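Local coordinates for tRNA (guanine(9)-N1)-methyltransferase (Schizosaccharomyces pombe, PDB 4JWF), which catalyses S-adenosyl-L-methionine-dependent methylation of guanosine 9 in cytoplasmic tRNA at N1, the chain being its SPOUT-clan methyltransferase domain, at residues Glu114-Leu119 with Gln158-Ala163; Asn125-Leu130 with Arg195-Ala200. All blocks are in the same frame, centred on the assembly; numbering follows the deposited sequence.

Interaction 1 of 2, residues Glu114-Leu119 with Gln158-Ala163. With SAH (S-adenosyl-L-homocysteine), chain C.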
loop_
_atom_site.group_PDB
_atom_site.type_symbol
_atom_site.label_atom_id
_atom_site.label_comp_id
_atom_site.label_asym_id
_atom_site.label_seq_id
_atom_site.Cartn_x
_atom_site.Cartn_y
_atom_site.Cartn_z
ATOM N N GLU A 114 15.832 7.438 5.105
ATOM C CA GLU A 114 15.181 8.124 6.228
ATOM C C GLU A 114 13.743 8.562 5.904
ATOM O O GLU A 114 13.014 9.023 6.792
ATOM C CB GLU A 114 16.023 9.318 6.712
ATOM C CG GLU A 114 15.899 10.609 5.869
ATOM C CD GLU A 114 16.714 10.581 4.579
ATOM O OE1 GLU A 114 17.674 9.784 4.487
ATOM O OE2 GLU A 114 16.400 11.368 3.656
ATOM N N LYS A 115 13.347 8.407 4.639
ATOM C CA LYS A 115 12.006 8.771 4.178
ATOM C C LYS A 115 11.033 7.594 4.140
ATOM O O LYS A 115 9.846 7.771 3.843
ATOM C CB LYS A 115 12.080 9.424 2.798
ATOM C CG LYS A 115 12.681 10.818 2.806
ATOM C CD LYS A 115 13.536 11.026 1.566
ATOM C CE LYS A 115 14.060 12.453 1.446
ATOM N NZ LYS A 115 14.726 12.645 0.119
ATOM N N LEU A 116 11.526 6.398 4.444
ATOM C CA LEU A 116 10.677 5.212 4.429
ATOM C C LEU A 116 9.801 5.169 5.669
ATOM O O LEU A 116 10.277 5.415 6.770
ATOM C CB LEU A 116 11.517 3.930 4.315
ATOM C CG LEU A 116 12.431 3.823 3.083
ATOM C CD1 LEU A 116 13.453 2.718 3.248
ATOM C CD2 LEU A 116 11.634 3.636 1.784
ATOM N N VAL A 117 8.512 4.892 5.474
ATOM C CA VAL A 117 7.606 4.592 6.569
ATOM C C VAL A 117 6.831 3.336 6.210
ATOM O O VAL A 117 6.067 3.320 5.253
ATOM C CB VAL A 117 6.615 5.755 6.882
ATOM C CG1 VAL A 117 5.616 5.342 7.956
ATOM C CG2 VAL A 117 7.349 7.006 7.323
ATOM N N TYR A 118 7.030 2.279 6.989
ATOM C CA TYR A 118 6.299 1.048 6.788
ATOM C C TYR A 118 4.994 1.098 7.548
ATOM O O TYR A 118 4.985 1.138 8.767
ATOM C CB TYR A 118 7.127 -0.154 7.245
ATOM C CG TYR A 118 6.874 -1.421 6.451
ATOM C CD1 TYR A 118 7.918 -2.040 5.747
ATOM C CD2 TYR A 118 5.597 -2.004 6.395
ATOM C CE1 TYR A 118 7.708 -3.203 5.017
ATOM C CE2 TYR A 118 5.368 -3.169 5.651
ATOM C CZ TYR A 118 6.430 -3.758 4.969
ATOM O OH TYR A 118 6.236 -4.902 4.245
ATOM N N LEU A 119 3.878 1.093 6.829
ATOM C CA LEU A 119 2.586 1.048 7.481
ATOM C C LEU A 119 2.363 -0.335 8.070
ATOM O O LEU A 119 2.573 -1.346 7.396
ATOM C CB LEU A 119 1.473 1.416 6.514
ATOM C CG LEU A 119 1.540 2.841 5.970
ATOM C CD1 LEU A 119 0.561 3.011 4.831
ATOM C CD2 LEU A 119 1.265 3.871 7.066
ATOM N N GLN A 158 15.289 -3.407 10.117
ATOM C CA GLN A 158 15.976 -2.616 9.100
ATOM C C GLN A 158 16.259 -1.195 9.588
ATOM O O GLN A 158 17.039 -0.465 8.975
ATOM C CB GLN A 158 15.160 -2.559 7.811
ATOM C CG GLN A 158 14.914 -3.896 7.153
ATOM C CD GLN A 158 14.037 -3.766 5.918
ATOM O OE1 GLN A 158 14.198 -4.510 4.945
ATOM N NE2 GLN A 158 13.108 -2.813 5.951
ATOM N N GLY A 159 15.611 -0.801 10.680
ATOM C CA GLY A 159 15.809 0.522 11.259
ATOM C C GLY A 159 14.941 1.606 10.645
ATOM O O GLY A 159 15.258 2.797 10.756
ATOM N N ILE A 160 13.849 1.207 9.990
ATOM C CA ILE A 160 12.924 2.189 9.430
ATOM C C ILE A 160 11.658 2.311 10.271
ATOM O O ILE A 160 11.222 1.354 10.910
ATOM C CB ILE A 160 12.599 1.962 7.909
ATOM C CG1 ILE A 160 11.843 0.653 7.678
ATOM C CG2 ILE A 160 13.877 2.035 7.055
ATOM C CD1 ILE A 160 11.501 0.388 6.224
ATOM N N LYS A 161 11.093 3.512 10.259
ATOM C CA LYS A 161 9.922 3.870 11.037
ATOM C C LYS A 161 8.681 3.090 10.595
ATOM O O LYS A 161 8.541 2.752 9.414
ATOM C CB LYS A 161 9.675 5.371 10.850
ATOM C CG LYS A 161 9.185 6.106 12.085
ATOM C CD LYS A 161 8.801 7.549 11.755
ATOM C CE LYS A 161 9.994 8.382 11.274
ATOM N NZ LYS A 161 9.572 9.732 10.789
ATOM N N THR A 162 7.787 2.813 11.541
ATOM C CA THR A 162 6.472 2.247 11.235
ATOM C C THR A 162 5.341 3.116 11.805
ATOM O O THR A 162 5.573 3.971 12.664
ATOM C CB THR A 162 6.297 0.779 11.745
ATOM O OG1 THR A 162 6.112 0.768 13.165
ATOM C CG2 THR A 162 7.500 -0.096 11.385
ATOM N N ALA A 163 4.121 2.888 11.326
ATOM C CA ALA A 163 2.954 3.627 11.772
ATOM C C ALA A 163 1.690 2.874 11.390
ATOM O O ALA A 163 1.614 2.277 10.323
ATOM C CB ALA A 163 2.937 5.026 11.162
HETATM N N SAH C . 0.158 -9.782 9.082
HETATM C CA SAH C . 0.383 -8.683 8.093
HETATM C CB SAH C . -0.944 -7.975 7.797
HETATM C CG SAH C . -1.231 -7.941 6.301
HETATM S SD SAH C . -2.446 -6.721 5.880
HETATM C C SAH C . 1.404 -7.732 8.662
HETATM O O SAH C . 2.207 -8.100 9.520
HETATM O OXT SAH C . 1.479 -6.556 8.303
HETATM C "C5'" SAH C . -1.659 -5.994 4.472
HETATM C "C4'" SAH C . -0.820 -4.725 4.727
HETATM O "O4'" SAH C . -1.645 -3.561 4.839
HETATM C "C3'" SAH C . 0.077 -4.720 5.958
HETATM O "O3'" SAH C . 1.388 -5.179 5.655
HETATM C "C2'" SAH C . 0.134 -3.273 6.387
HETATM O "O2'" SAH C . 1.198 -2.582 5.735
HETATM C "C1'" SAH C . -1.126 -2.669 5.831
HETATM N N9 SAH C . -2.126 -2.460 6.907
HETATM C C8 SAH C . -3.228 -3.206 7.142
HETATM N N7 SAH C . -3.950 -2.713 8.189
HETATM C C5 SAH C . -3.291 -1.621 8.633
HETATM C C6 SAH C . -3.487 -0.611 9.698
HETATM N N6 SAH C . -4.557 -0.683 10.524
HETATM N N1 SAH C . -2.572 0.377 9.826
HETATM C C2 SAH C . -1.493 0.471 9.018
HETATM N N3 SAH C . -1.253 -0.412 8.026
HETATM C C4 SAH C . -2.098 -1.457 7.787
HETATM O O HOH W 1 12.463 5.283 8.301
#
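A water bridges the backbones of Leu116 and Lys161, donating to Leu116 O and accepting from Lys161 N, which are too far apart to bond directly. Beyond this water the parallel strands close up; their short axes cross at 38°. Tyr118 N meets Lys161 O at 2.9 Å in a fairly straight bond, and Ala163 N returns to Tyr118 O, more bent and tilted from the carbonyl plane. A CA-H...O contact brings Thr162 CA to 3.1 Å from Tyr118 O, so that carbonyl is approached twice. Gly159 ends helix 150-158 in a Schellman motif, and next to it Ile160 covers Leu116. Its CG1 sits between the backbone N and the carbonyl carbon (chi1 65°), which lets both branches reach across: CG2 comes to 3.9 Å from Leu116 CD1, while CD1 packs on Leu116 CB and the edge of the Tyr118 ring. On the face that carries Tyr118, Thr162 CG2 lies 4.2 Å from Tyr118 CB; Thr162 OG1 is held by Ser123 and Gln152, and Tyr118 OH by Asp36. On the other face, Val117 CG1 touches Ala163 CB. The pair belongs to the parallel sheet of the SPOUT-clan methyltransferase domain, its C-terminal strand ends lining the S-adenosylhomocysteine pocket. The ribose O2' donates to Leu119 O, at a very short and therefore doubtful separation, and Leu119 CB lies 3.6 Å from adenine N3 of the ligand. Strand 161-163 is outermost in this chain's sheet; strand 116-119 is bonded on its other side to strand 135-139. Helix 150-158 covers Tyr118 and Thr162 through Ala155, whereas helix 181-194 packs on Leu119 from the opposite face.

Interaction 2 of 2, residues Asn125-Leu130 with Arg195-Ala200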
loop_
_atom_site.group_PDB
_atom_site.type_symbol
_atom_site.label_atom_id
_atom_site.label_comp_id
_atom_site.label_asym_id
_atom_site.label_seq_id
_atom_site.Cartn_x
_atom_site.Cartn_y
_atom_site.Cartn_z
ATOM N N ASN A 125 3.500 3.660 16.806
ATOM C CA ASN A 125 3.190 4.958 16.194
ATOM C C ASN A 125 1.858 5.008 15.468
ATOM O O ASN A 125 1.376 3.998 14.970
ATOM C CB ASN A 125 4.271 5.362 15.205
ATOM C CG ASN A 125 5.641 5.369 15.808
ATOM O OD1 ASN A 125 5.852 5.891 16.901
ATOM N ND2 ASN A 125 6.593 4.794 15.098
ATOM N N THR A 126 1.273 6.198 15.401
ATOM C CA THR A 126 0.079 6.418 14.603
ATOM C C THR A 126 0.349 7.510 13.578
ATOM O O THR A 126 0.921 8.558 13.894
ATOM C CB THR A 126 -1.142 6.762 15.467
ATOM O OG1 THR A 126 -1.390 5.692 16.379
ATOM C CG2 THR A 126 -2.374 6.939 14.610
ATOM N N ILE A 127 -0.055 7.233 12.344
ATOM C CA ILE A 127 0.097 8.149 11.235
ATOM C C ILE A 127 -1.062 9.150 11.319
ATOM O O ILE A 127 -2.225 8.759 11.381
ATOM C CB ILE A 127 0.145 7.344 9.890
ATOM C CG1 ILE A 127 1.277 7.822 8.965
ATOM C CG2 ILE A 127 -1.220 7.239 9.218
ATOM C CD1 ILE A 127 1.110 9.203 8.395
ATOM N N THR A 128 -0.748 10.436 11.387
ATOM C CA THR A 128 -1.795 11.459 11.422
ATOM C C THR A 128 -1.883 12.215 10.102
ATOM O O THR A 128 -2.962 12.618 9.675
ATOM C CB THR A 128 -1.613 12.468 12.586
ATOM O OG1 THR A 128 -0.360 13.153 12.453
ATOM C CG2 THR A 128 -1.674 11.761 13.933
ATOM N N GLU A 129 -0.739 12.378 9.452
ATOM C CA GLU A 129 -0.642 13.189 8.252
ATOM C C GLU A 129 0.387 12.580 7.300
ATOM O O GLU A 129 1.428 12.079 7.741
ATOM C CB GLU A 129 -0.240 14.611 8.651
ATOM C CG GLU A 129 -0.185 15.625 7.525
ATOM C CD GLU A 129 -0.206 17.071 8.023
ATOM O OE1 GLU A 129 -0.635 17.311 9.181
ATOM O OE2 GLU A 129 0.204 17.962 7.239
ATOM N N LEU A 130 0.092 12.618 6.002
ATOM C CA LEU A 130 1.033 12.132 4.995
ATOM C C LEU A 130 1.906 13.277 4.499
ATOM O O LEU A 130 1.400 14.319 4.098
ATOM C CB LEU A 130 0.306 11.439 3.831
ATOM C CG LEU A 130 -0.735 10.340 4.118
ATOM C CD1 LEU A 130 -1.385 9.867 2.820
ATOM C CD2 LEU A 130 -0.146 9.156 4.886
ATOM N N ARG A 195 -8.176 15.157 2.937
ATOM C CA ARG A 195 -7.398 15.587 4.109
ATOM C C ARG A 195 -8.189 15.341 5.397
ATOM O O ARG A 195 -8.031 16.049 6.391
ATOM C CB ARG A 195 -6.980 17.055 3.968
ATOM C CG ARG A 195 -5.936 17.300 2.893
ATOM C CD ARG A 195 -4.561 17.347 3.501
ATOM N NE ARG A 195 -3.507 17.377 2.493
ATOM C CZ ARG A 195 -2.257 17.764 2.732
ATOM N NH1 ARG A 195 -1.896 18.173 3.952
ATOM N NH2 ARG A 195 -1.367 17.757 1.748
ATOM N N ASP A 196 -9.042 14.322 5.347
ATOM C CA ASP A 196 -9.925 13.953 6.439
ATOM C C ASP A 196 -9.931 12.431 6.553
ATOM O O ASP A 196 -10.274 11.728 5.598
ATOM C CB ASP A 196 -11.335 14.484 6.162
ATOM C CG ASP A 196 -12.354 14.046 7.207
ATOM O OD1 ASP A 196 -12.875 14.922 7.924
ATOM O OD2 ASP A 196 -12.647 12.834 7.316
ATOM N N TRP A 197 -9.562 11.931 7.726
ATOM C CA TRP A 197 -9.459 10.497 7.951
ATOM C C TRP A 197 -10.800 9.776 7.978
ATOM O O TRP A 197 -10.955 8.759 7.291
ATOM C CB TRP A 197 -8.652 10.191 9.211
ATOM C CG TRP A 197 -7.183 10.398 9.029
ATOM C CD1 TRP A 197 -6.420 11.363 9.610
ATOM C CD2 TRP A 197 -6.297 9.625 8.203
ATOM N NE1 TRP A 197 -5.113 11.240 9.206
ATOM C CE2 TRP A 197 -5.009 10.182 8.341
ATOM C CE3 TRP A 197 -6.468 8.515 7.362
ATOM C CZ2 TRP A 197 -3.889 9.668 7.670
ATOM C CZ3 TRP A 197 -5.353 8.007 6.688
ATOM C CH2 TRP A 197 -4.081 8.586 6.850
ATOM N N GLU A 198 -11.759 10.290 8.756
ATOM C CA GLU A 198 -13.072 9.638 8.877
ATOM C C GLU A 198 -13.809 9.537 7.538
ATOM O O GLU A 198 -14.366 8.489 7.222
ATOM C CB GLU A 198 -13.961 10.293 9.948
ATOM C CG GLU A 198 -15.377 9.684 10.028
ATOM C CD GLU A 198 -16.007 9.746 11.418
ATOM O OE1 GLU A 198 -15.977 10.827 12.058
ATOM O OE2 GLU A 198 -16.550 8.706 11.863
ATOM N N LYS A 199 -13.773 10.586 6.754
ATOM C CA LYS A 199 -14.380 10.576 5.445
ATOM C C LYS A 199 -13.780 9.484 4.594
ATOM O O LYS A 199 -14.486 8.673 4.045
ATOM C CB LYS A 199 -14.190 11.919 4.763
ATOM C CG LYS A 199 -15.362 12.436 4.085
ATOM C CD LYS A 199 -14.953 13.202 2.895
ATOM C CE LYS A 199 -15.341 14.616 2.941
ATOM N NZ LYS A 199 -14.253 15.467 2.374
ATOM N N ALA A 200 -12.458 9.474 4.526
ATOM C CA ALA A 200 -11.720 8.440 3.803
ATOM C C ALA A 200 -12.160 7.043 4.219
ATOM O O ALA A 200 -12.450 6.210 3.358
ATOM C CB ALA A 200 -10.225 8.611 3.991
#
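Trp197, in the first turn of the C-terminal helix 197-204, ties that helix to Thr128 in the loop between strands 116-119 and 135-139 of the SPOUT-type domain. Its indole NE1 donates to Thr128 O at 2.6 Å, nearly straight at the hydrogen (166°). The oxygen lies in the indole plane, but the N-H arrives from above the plane of the carbonyl group rather than on a lone pair. With CG anti to its own carbonyl carbon (chi1 -75°), the ring reaches out to the loop and its six-membered part meets aliphatic groups. Ile127 crosses it at about a right angle, CG2 resting 3.9 Å from Trp197 CZ2, while Leu130 CD2 is 4.4 Å from Trp197 CH2 at the ring edge. Trp191 stacks on the indole and Pro166 also touches it. Replacing this tryptophan by alanine removes the indole, and Thr128 O would probably lose this donor, Trp191 its stacking partner, and a gap open beside Ile127 and Leu130. Farther out, the extended Glu129 and the bent Arg195 cross obliquely, their carboxylate and guanidinium planes 65° apart; at 3.9 Å, Glu129 OE2 to Arg195 NH1 is a long salt bridge. The turn that presents Trp197 is itself capped: Asp196 is the N-cap residue, and its OD2 accepts Lys199 N at 2.6 Å, which is likely to offset the partial positive charge of the helix start. The chemistry is thus divided: one short N-H bond, straight at the hydrogen though off the carbonyl plane, probably limits rotation of the indole, Ile127 and Leu130 pack beside it, and the stretched ion pair between two exposed side chains probably adds only a mild attraction.

Interactions 1 and 2 have centres about 17 Å apart yet meet directly through the loop that leaves strand 116-119. Asn125 ND2 probably donates to Thr162 O at 2.8 Å, and Ile127 CB packs 3.8 Å from Ala163 CB, so the loop that receives Trp197 packs on the last residue of strand 161-163. Interaction 1 lines the cofactor pocket, supplying Leu119 and Ala163; interaction 2 lies one shell farther out. By nearest atoms, the side chain of Ile127 is about 7 Å from S-adenosylhomocysteine and that of Trp197 about 4 Å from the side chain of the binding-site residue Leu165. Asp143, the proton acceptor, is hydrogen-bonded to the same ligand but belongs to neither contact.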